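PDB 4C0R: putative amino acid binding protein from Streptococcus mutans, which binds glutathione, captured here as the oxidized disulfide, and probably delivers it to the cystine ABC importer TcyBC for uptake into the cell. Local coordinates for residues Gly11-Phe16 and Gly66-Ser71; Ser83-Ser88 and Lys189-Phe194; Ala87-Val92 and Glu163-Glu168. All blocks are in the same frame, centred on the assembly; numbering follows the deposited sequence.

Contact 1 of 3, residues Gly11-Phe16 and Gly66-Ser71; sequences GTTNPF and GANNIS. With GDS (oxidized glutathione disulfide), chain C.
Thr13 and Asn68 meet through their polar ends, hydroxyl against amide. The Asn68 side chain leaves its backbone with CG anti to N (chi1 -156°), and this carries the amide across to the 11-16 loop, where both ends are used. ND2 gives a proton to Thr13 OG1 at 3.0 Å, with the hydroxyl lying in the amide plane. OD1 accepts the backbone N of Gly11 at 3.2 Å from nearly straight beyond its carbonyl, and the same oxygen also receives Val10 N and bonds to Thr9 OG1. An asparagine suits this buried place because one short, flat group both donates and accepts.

Having accepted from Asn68, Thr13 OG1 spends its own proton on O5 of the glutathione disulfide, 2.9 Å away. Thr12 OG1 binds a second ligand carbonyl, O2, at 2.8 Å. Asn69 also has CG anti to N (chi1 -177°), which carries its amide to Phe16: OD1 lies over one ring face, 3.8 Å above the plane, the amide and ring planes 32° apart. ND2 donates to ligand O6 at 3.0 Å, with weak bonds from ND2 to Glu163 and from Asn89 to OD1, while Asn69 O accepts from ligand N6. Ser71 finishes this end, its N donating almost straight to OE8 at 2.9 Å and its OG accepting from N6.

Across this contact neutral amide, hydroxyl and backbone groups hold the ligand; charged Arg76, Lys160 and Glu163 bind it elsewhere. The protons of Asn68 and Thr13 run toward the ligand carbonyl, consistent with a second-shell amide directing the first-shell hydroxyl.

Contact 2 of 3, residues Ser83-Ser88 and Lys189-Phe194; sequences SNPTAS and KPYVYF
Pro85 lies alongside two tyrosines of the opposite segment, its ring pointing the same way as both. Its CB is 3.6 Å from Tyr191 CD2 and equally close to Tyr193 CE2, a compact, rigid ring that suits the place beside the two aromatic rings. Ser88 CB comes to the edge of the Tyr191 ring, near its plane, and the hydroxyl of Tyr193 is also at that ring's edge; Lys189 CB lies over one of its faces. Tyr193 has an edge contact of its own, Ser83 O lying near its ring plane 3.1 Å from CD2, and it stacks edge-to-face with Tyr82. Tyr191 OH continues to Asp238, and Pro234 packs on both Pro85 and Tyr191.

Elsewhere the side chains meet at other angles. Thr86 and Phe194 cross at about a right angle, with the methyl CG2 3.9 Å from Phe194 CE2, while Ala87 CB rests on Val192 CG2 at 3.8 Å. Ser83 OG sits between its own N and carbonyl carbon (chi1 70°). From there it accepts Phe194 N at 3.0 Å and gives its proton to Asn84 O, its CB and OG packing beside Phe194 CB.

The backbones run antiparallel. Ala87 and Val192 form a hydrogen-bonded pair, Val192 N reaching Ala87 O at 2.9 Å, and Ser88 with Tyr191 is the non-hydrogen-bonded pair next to it. Thr86 N binds Val192 O, and Ser83 N binds Phe194 O at 2.9 Å. Pro85 bears no N-H, yet its CA still approaches Val192 O as a CA-H...O contact.

Strands 81-96 and 191-196 are thus joined by polar backbone pairing, two of its bonds nearly straight and the Ser83 hydroxyl extending it, and by apolar packing of Pro85 on Tyr191 and Tyr193.

Contact 3 of 3, residues Ala87-Val92 and Glu163-Glu168; sequences ASNPLV and EKISAE. With GDS (oxidized glutathione disulfide), chain C.
Glu163, at the N-cap position of the helix that follows, crosses the Asn89 side chain at about a right angle, its CB 3.3 Å from Asn89 ND2. A bend at chi2 (77°) turns the carboxylate toward the ligand, where OE2 accepts N6 of the glutathione disulfide at 2.9 Å; a carboxylate is well matched to that amino group. A water links the same OE2 to Asn89 O.

Lys164 opens the helix. Its N binds Pro90 O at 2.8 Å, while its extended chain passes Val92 CG1 on the way to a salt bridge with Asp183. At Ile165 the next helical N-H bonds to Asn89 OD1, 3.1 Å away, in the carbonyl plane on a lone pair, and the Ile165 side chain packs against the same amide. Ser166 OG receives a proton from a second water, which itself accepts one from Asn89 ND2. Ala167 then presents a small CB to Val92 CG2 at 3.7 Å, allowing the helix to lie close to the strand.

With its first N-H groups bonded by Pro90 O and Asn89 OD1, this strand-to-helix junction lies beside the ligand cleft of a two-lobed family 3 solute-binding protein, Glu163 in the pocket.

Overall arrangement
From the N terminus, contact 1 closes first, when the corner of strand 65-71 returns to the loop after strand 3-9. Contacts 2 and 3 then start from the same long strand, 81-96, and share Ala87 and Ser88. Contact 3 closes the shorter loop, joining the far part of that strand to the junction of strand 160-163 with helix 164-173. Contact 2 closes the longer one, at strand 191-196, so 163-168 falls within its span. Strand 191-196 lies between strands 65-71 and 81-96, tying contact 1 to contact 2 in one sheet. Asn14 meets Ser166, linking contacts 1 and 3, which both touch the glutathione disulfide.

Contact 1 of 3, residues Gly11-Phe16 and Gly66-Ser71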
# COMPACT_ATOMS: atom_id res chain seq x y z
N GLY A 11 3.91 7.97 4.02
CA GLY A 11 5.22 7.83 4.61
C GLY A 11 5.21 7.11 5.95
O GLY A 11 6.21 7.20 6.71
N THR A 12 4.17 6.31 6.21
CA THR A 12 4.09 5.48 7.41
C THR A 12 3.81 4.03 7.14
O THR A 12 3.20 3.32 7.98
CB THR A 12 3.04 6.01 8.38
OG1 THR A 12 1.76 5.96 7.75
CG2 THR A 12 3.41 7.48 8.77
N THR A 13 4.24 3.54 5.98
CA THR A 13 3.97 2.19 5.54
C THR A 13 5.25 1.50 5.06
O THR A 13 5.45 1.31 3.85
CB THR A 13 2.88 2.19 4.45
OG1 THR A 13 1.77 3.03 4.87
CG2 THR A 13 2.35 0.80 4.15
N ASN A 14 6.09 1.17 6.00
CA ASN A 14 7.35 0.50 5.68
C ASN A 14 7.02 -0.85 5.08
O ASN A 14 6.19 -1.55 5.61
CB ASN A 14 8.10 0.38 7.01
CG ASN A 14 9.40 -0.35 6.95
OD1 ASN A 14 9.98 -0.67 5.93
ND2 ASN A 14 9.88 -0.67 8.16
N PRO A 15 7.66 -1.25 3.96
CA PRO A 15 8.78 -0.63 3.25
C PRO A 15 8.42 0.08 1.96
O PRO A 15 9.28 0.38 1.16
CB PRO A 15 9.63 -1.82 2.91
CG PRO A 15 8.61 -2.87 2.58
CD PRO A 15 7.48 -2.66 3.54
N PHE A 16 7.15 0.42 1.76
CA PHE A 16 6.72 1.11 0.56
C PHE A 16 7.01 2.59 0.62
O PHE A 16 7.43 3.20 -0.35
CB PHE A 16 5.22 0.84 0.22
CG PHE A 16 5.04 -0.48 -0.49
CD1 PHE A 16 4.98 -1.68 0.25
CD2 PHE A 16 5.00 -0.56 -1.86
CE1 PHE A 16 4.89 -2.85 -0.39
CE2 PHE A 16 4.92 -1.76 -2.49
CZ PHE A 16 4.87 -2.88 -1.77
N GLY A 66 -0.02 10.02 -6.60
CA GLY A 66 -0.17 9.45 -5.28
C GLY A 66 0.54 8.11 -5.26
O GLY A 66 0.49 7.35 -6.22
N ALA A 67 1.22 7.82 -4.16
CA ALA A 67 1.98 6.56 -4.03
C ALA A 67 2.07 6.21 -2.58
O ALA A 67 2.61 6.99 -1.81
CB ALA A 67 3.34 6.70 -4.58
N ASN A 68 1.51 5.09 -2.21
CA ASN A 68 1.59 4.54 -0.87
C ASN A 68 0.96 3.14 -0.85
O ASN A 68 -0.08 2.93 -0.24
CB ASN A 68 0.88 5.46 0.15
CG ASN A 68 1.40 5.29 1.56
OD1 ASN A 68 2.17 6.12 2.08
ND2 ASN A 68 1.03 4.19 2.17
N ASN A 69 1.58 2.17 -1.48
CA ASN A 69 1.05 0.78 -1.47
C ASN A 69 -0.44 0.76 -1.90
O ASN A 69 -1.27 0.06 -1.30
CB ASN A 69 1.21 0.22 -0.06
CG ASN A 69 0.78 -1.23 0.12
OD1 ASN A 69 1.08 -2.10 -0.68
ND2 ASN A 69 0.08 -1.48 1.22
N ILE A 70 -0.76 1.51 -2.95
CA ILE A 70 -2.16 1.72 -3.33
C ILE A 70 -2.69 0.68 -4.27
O ILE A 70 -2.13 0.47 -5.33
CB ILE A 70 -2.31 3.10 -3.98
CG1 ILE A 70 -1.98 4.20 -2.97
CG2 ILE A 70 -3.72 3.35 -4.54
CD1 ILE A 70 -1.82 5.64 -3.61
N SER A 71 -3.77 0.03 -3.88
CA SER A 71 -4.44 -0.98 -4.67
C SER A 71 -5.37 -0.36 -5.73
O SER A 71 -5.78 0.78 -5.61
CB SER A 71 -5.37 -1.81 -3.76
OG SER A 71 -4.65 -2.48 -2.76
CD1 GDS C . -4.30 7.67 8.81
N2 GDS C . -3.60 6.53 9.41
CA2 GDS C . -2.23 6.40 9.05
C2 GDS C . -1.21 7.18 9.79
O2 GDS C . -0.10 7.44 9.27
CB2 GDS C . -1.74 5.56 7.93
SG2 GDS C . -3.00 4.54 7.20
N3 GDS C . -1.54 7.61 11.14
CA3 GDS C . -0.61 8.45 11.88
C3 GDS C . -1.25 9.84 11.82
OE3 GDS C . -1.18 10.63 12.81
OE4 GDS C . -1.87 10.24 10.79
N4 GDS C . -2.73 1.57 5.93
CA4 GDS C . -2.83 0.87 7.19
C4 GDS C . -4.22 0.39 7.41
OE5 GDS C . -5.02 0.22 6.44
OE6 GDS C . -4.53 0.09 8.60
C5 GDS C . -1.49 2.19 5.58
O5 GDS C . -0.52 2.08 6.33
CA5 GDS C . -1.55 2.98 4.35
N5 GDS C . -2.33 2.52 3.28
CB5 GDS C . -1.47 4.45 4.58
SG5 GDS C . -3.07 5.03 5.23
CA6 GDS C . -4.38 -0.79 0.61
C6 GDS C . -5.20 0.25 -0.14
OE7 GDS C . -6.17 0.80 0.44
OE8 GDS C . -4.90 0.59 -1.31
N6 GDS C . -3.47 -1.42 -0.36
CB6 GDS C . -3.65 -0.18 1.75
CG6 GDS C . -3.01 1.15 1.30
CD6 GDS C . -2.00 1.52 2.37
O6 GDS C . -0.86 1.03 2.49

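Contact 2 of 3, residues Ser83-Ser88 and Lys189-Phe194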
# COMPACT_ATOMS: atom_id res chain seq x y z
N SER A 83 -1.20 3.94 -13.01
CA SER A 83 -0.07 3.45 -13.76
C SER A 83 -0.20 1.94 -14.00
O SER A 83 -1.11 1.30 -13.50
CB SER A 83 1.22 3.70 -12.99
OG SER A 83 1.30 2.87 -11.86
N ASN A 84 0.76 1.39 -14.74
CA ASN A 84 0.92 -0.03 -14.75
C ASN A 84 1.37 -0.45 -13.35
O ASN A 84 1.88 0.37 -12.56
CB ASN A 84 1.91 -0.41 -15.83
CG ASN A 84 1.32 -0.17 -17.23
OD1 ASN A 84 0.09 -0.25 -17.42
ND2 ASN A 84 2.17 0.16 -18.16
N PRO A 85 1.10 -1.69 -13.01
CA PRO A 85 1.38 -2.10 -11.64
C PRO A 85 2.88 -2.11 -11.37
O PRO A 85 3.69 -2.34 -12.30
CB PRO A 85 0.81 -3.54 -11.56
CG PRO A 85 0.82 -3.99 -12.95
CD PRO A 85 0.56 -2.79 -13.83
N THR A 86 3.23 -1.86 -10.12
CA THR A 86 4.64 -1.86 -9.73
C THR A 86 5.05 -3.00 -8.79
O THR A 86 6.24 -3.32 -8.66
CB THR A 86 5.00 -0.54 -9.07
OG1 THR A 86 4.28 -0.45 -7.85
CG2 THR A 86 4.71 0.64 -9.99
N ALA A 87 4.11 -3.68 -8.16
CA ALA A 87 4.43 -4.77 -7.26
C ALA A 87 3.17 -5.57 -7.03
O ALA A 87 2.07 -5.08 -7.27
CB ALA A 87 4.94 -4.23 -5.91
N SER A 88 3.35 -6.80 -6.58
CA SER A 88 2.31 -7.71 -6.18
C SER A 88 2.44 -8.01 -4.70
O SER A 88 3.51 -8.45 -4.24
CB SER A 88 2.35 -8.98 -7.05
OG SER A 88 1.20 -9.77 -6.77
N LYS A 189 -5.53 -10.28 -8.78
CA LYS A 189 -4.09 -10.12 -8.51
C LYS A 189 -3.90 -8.88 -7.63
O LYS A 189 -4.42 -7.79 -7.93
CB LYS A 189 -3.29 -9.98 -9.79
CG LYS A 189 -3.40 -11.21 -10.66
CD LYS A 189 -2.57 -11.11 -11.91
CE LYS A 189 -2.78 -12.38 -12.76
NZ LYS A 189 -1.79 -12.35 -13.87
N PRO A 190 -3.10 -9.03 -6.56
CA PRO A 190 -3.03 -7.99 -5.52
C PRO A 190 -1.98 -6.92 -5.84
O PRO A 190 -1.04 -6.71 -5.08
CB PRO A 190 -2.63 -8.79 -4.28
CG PRO A 190 -1.84 -9.91 -4.83
CD PRO A 190 -2.48 -10.28 -6.13
N TYR A 191 -2.15 -6.25 -6.95
CA TYR A 191 -1.17 -5.33 -7.43
C TYR A 191 -1.26 -3.99 -6.71
O TYR A 191 -2.32 -3.61 -6.19
CB TYR A 191 -1.31 -5.13 -8.92
CG TYR A 191 -0.93 -6.32 -9.82
CD1 TYR A 191 -0.11 -7.29 -9.37
CD2 TYR A 191 -1.35 -6.36 -11.14
CE1 TYR A 191 0.28 -8.36 -10.23
CE2 TYR A 191 -0.94 -7.35 -11.98
CZ TYR A 191 -0.11 -8.33 -11.51
OH TYR A 191 0.31 -9.36 -12.38
N VAL A 192 -0.16 -3.26 -6.72
CA VAL A 192 -0.20 -1.89 -6.24
C VAL A 192 0.40 -0.99 -7.33
O VAL A 192 1.09 -1.49 -8.26
CB VAL A 192 0.45 -1.73 -4.95
CG1 VAL A 192 -0.38 -2.47 -3.82
CG2 VAL A 192 1.87 -2.18 -5.05
N TYR A 193 0.10 0.30 -7.25
CA TYR A 193 0.23 1.19 -8.41
C TYR A 193 0.53 2.60 -7.99
O TYR A 193 0.22 2.94 -6.83
CB TYR A 193 -1.16 1.33 -9.05
CG TYR A 193 -1.78 0.06 -9.56
CD1 TYR A 193 -2.52 -0.79 -8.73
CD2 TYR A 193 -1.63 -0.28 -10.88
CE1 TYR A 193 -3.09 -1.97 -9.23
CE2 TYR A 193 -2.16 -1.47 -11.38
CZ TYR A 193 -2.91 -2.28 -10.58
OH TYR A 193 -3.45 -3.44 -11.11
N PHE A 194 1.01 3.41 -8.90
CA PHE A 194 0.91 4.86 -8.77
C PHE A 194 -0.45 5.28 -9.26
O PHE A 194 -0.99 4.68 -10.20
CB PHE A 194 1.94 5.56 -9.64
CG PHE A 194 3.37 5.33 -9.19
CD1 PHE A 194 3.84 5.88 -8.01
CD2 PHE A 194 4.24 4.56 -9.96
CE1 PHE A 194 5.15 5.68 -7.60
CE2 PHE A 194 5.57 4.37 -9.55
CZ PHE A 194 6.00 4.93 -8.39

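Contact 3 of 3, residues Ala87-Val92 and Glu163-Glu168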
# COMPACT_ATOMS: atom_id res chain seq x y z
N ALA A 87 4.11 -3.68 -8.16
CA ALA A 87 4.43 -4.77 -7.26
C ALA A 87 3.17 -5.57 -7.03
O ALA A 87 2.07 -5.08 -7.27
CB ALA A 87 4.94 -4.23 -5.91
N SER A 88 3.35 -6.80 -6.58
CA SER A 88 2.31 -7.71 -6.18
C SER A 88 2.44 -8.01 -4.70
O SER A 88 3.51 -8.45 -4.24
CB SER A 88 2.35 -8.98 -7.05
OG SER A 88 1.20 -9.77 -6.77
N ASN A 89 1.38 -7.81 -3.93
CA ASN A 89 1.47 -7.77 -2.49
C ASN A 89 0.21 -8.33 -1.86
O ASN A 89 -0.76 -7.61 -1.57
CB ASN A 89 1.67 -6.34 -2.08
CG ASN A 89 2.13 -6.16 -0.67
OD1 ASN A 89 2.35 -7.12 0.05
ND2 ASN A 89 2.32 -4.90 -0.28
N PRO A 90 0.17 -9.67 -1.64
CA PRO A 90 -1.08 -10.25 -1.20
C PRO A 90 -1.38 -10.01 0.26
O PRO A 90 -0.52 -9.63 1.03
CB PRO A 90 -0.88 -11.75 -1.48
CG PRO A 90 0.52 -11.97 -1.29
CD PRO A 90 1.22 -10.68 -1.81
N LEU A 91 -2.65 -10.21 0.63
CA LEU A 91 -3.05 -9.95 1.99
C LEU A 91 -2.74 -11.09 2.92
O LEU A 91 -2.77 -12.28 2.55
CB LEU A 91 -4.55 -9.67 2.10
CG LEU A 91 -4.99 -8.38 1.47
CD1 LEU A 91 -6.52 -8.33 1.54
CD2 LEU A 91 -4.38 -7.23 2.20
N VAL A 92 -2.52 -10.71 4.16
CA VAL A 92 -2.41 -11.65 5.28
C VAL A 92 -3.25 -11.19 6.49
O VAL A 92 -3.63 -10.04 6.63
CB VAL A 92 -0.97 -11.87 5.76
CG1 VAL A 92 -0.16 -12.45 4.69
CG2 VAL A 92 -0.35 -10.53 6.30
N GLU A 163 -1.50 -6.01 3.80
CA GLU A 163 -0.55 -6.63 2.85
C GLU A 163 0.63 -7.31 3.56
O GLU A 163 1.14 -6.81 4.54
CB GLU A 163 -0.01 -5.56 1.90
CG GLU A 163 -0.95 -5.16 0.76
CD GLU A 163 -2.10 -4.26 1.09
OE1 GLU A 163 -2.14 -3.64 2.16
OE2 GLU A 163 -2.96 -4.20 0.21
N LYS A 164 1.04 -8.45 3.01
CA LYS A 164 2.09 -9.28 3.55
C LYS A 164 3.42 -8.58 3.68
O LYS A 164 4.08 -8.75 4.67
CB LYS A 164 2.27 -10.49 2.63
CG LYS A 164 3.15 -11.58 3.19
CD LYS A 164 2.91 -12.87 2.43
CE LYS A 164 3.56 -14.04 3.18
NZ LYS A 164 3.36 -15.28 2.42
N ILE A 165 3.85 -7.83 2.67
CA ILE A 165 5.19 -7.30 2.68
C ILE A 165 5.38 -6.35 3.90
O ILE A 165 6.35 -6.49 4.67
CB ILE A 165 5.52 -6.60 1.37
CG1 ILE A 165 5.60 -7.58 0.19
CG2 ILE A 165 6.87 -5.85 1.50
CD1 ILE A 165 5.60 -6.95 -1.16
N SER A 166 4.44 -5.45 4.14
CA SER A 166 4.56 -4.59 5.31
C SER A 166 4.36 -5.35 6.61
O SER A 166 5.06 -5.11 7.57
CB SER A 166 3.59 -3.41 5.27
OG SER A 166 3.99 -2.45 4.33
N ALA A 167 3.39 -6.27 6.63
CA ALA A 167 3.17 -7.03 7.86
C ALA A 167 4.45 -7.74 8.30
O ALA A 167 4.84 -7.68 9.47
CB ALA A 167 2.05 -8.03 7.68
N GLU A 168 5.05 -8.47 7.38
CA GLU A 168 6.24 -9.25 7.66
C GLU A 168 7.40 -8.35 8.04
O GLU A 168 8.16 -8.62 8.99
CB GLU A 168 6.57 -10.20 6.51
CG GLU A 168 5.52 -11.31 6.36
CD GLU A 168 5.93 -12.39 5.42
OE1 GLU A 168 6.62 -12.11 4.41
OE2 GLU A 168 5.51 -13.53 5.69
CD1 GDS C . -4.30 7.67 8.81
N2 GDS C . -3.60 6.53 9.41
CA2 GDS C . -2.23 6.40 9.05
C2 GDS C . -1.21 7.18 9.79
O2 GDS C . -0.10 7.44 9.27
CB2 GDS C . -1.74 5.56 7.93
SG2 GDS C . -3.00 4.54 7.20
N3 GDS C . -1.54 7.61 11.14
CA3 GDS C . -0.61 8.45 11.88
C3 GDS C . -1.25 9.84 11.82
OE3 GDS C . -1.18 10.63 12.81
OE4 GDS C . -1.87 10.24 10.79
N4 GDS C . -2.73 1.57 5.93
CA4 GDS C . -2.83 0.87 7.19
C4 GDS C . -4.22 0.39 7.41
OE5 GDS C . -5.02 0.22 6.44
OE6 GDS C . -4.53 0.09 8.60
C5 GDS C . -1.49 2.19 5.58
O5 GDS C . -0.52 2.08 6.33
CA5 GDS C . -1.55 2.98 4.35
N5 GDS C . -2.33 2.52 3.28
CB5 GDS C . -1.47 4.45 4.58
SG5 GDS C . -3.07 5.03 5.23
CA6 GDS C . -4.38 -0.79 0.61
C6 GDS C . -5.20 0.25 -0.14
OE7 GDS C . -6.17 0.80 0.44
OE8 GDS C . -4.90 0.59 -1.31
N6 GDS C . -3.47 -1.42 -0.36
CB6 GDS C . -3.65 -0.18 1.75
CG6 GDS C . -3.01 1.15 1.30
CD6 GDS C . -2.00 1.52 2.37
O6 GDS C . -0.86 1.03 2.49
O HOH W 1 2.63 -3.43 2.19
O HOH W 2 -3.00 -6.06 -1.69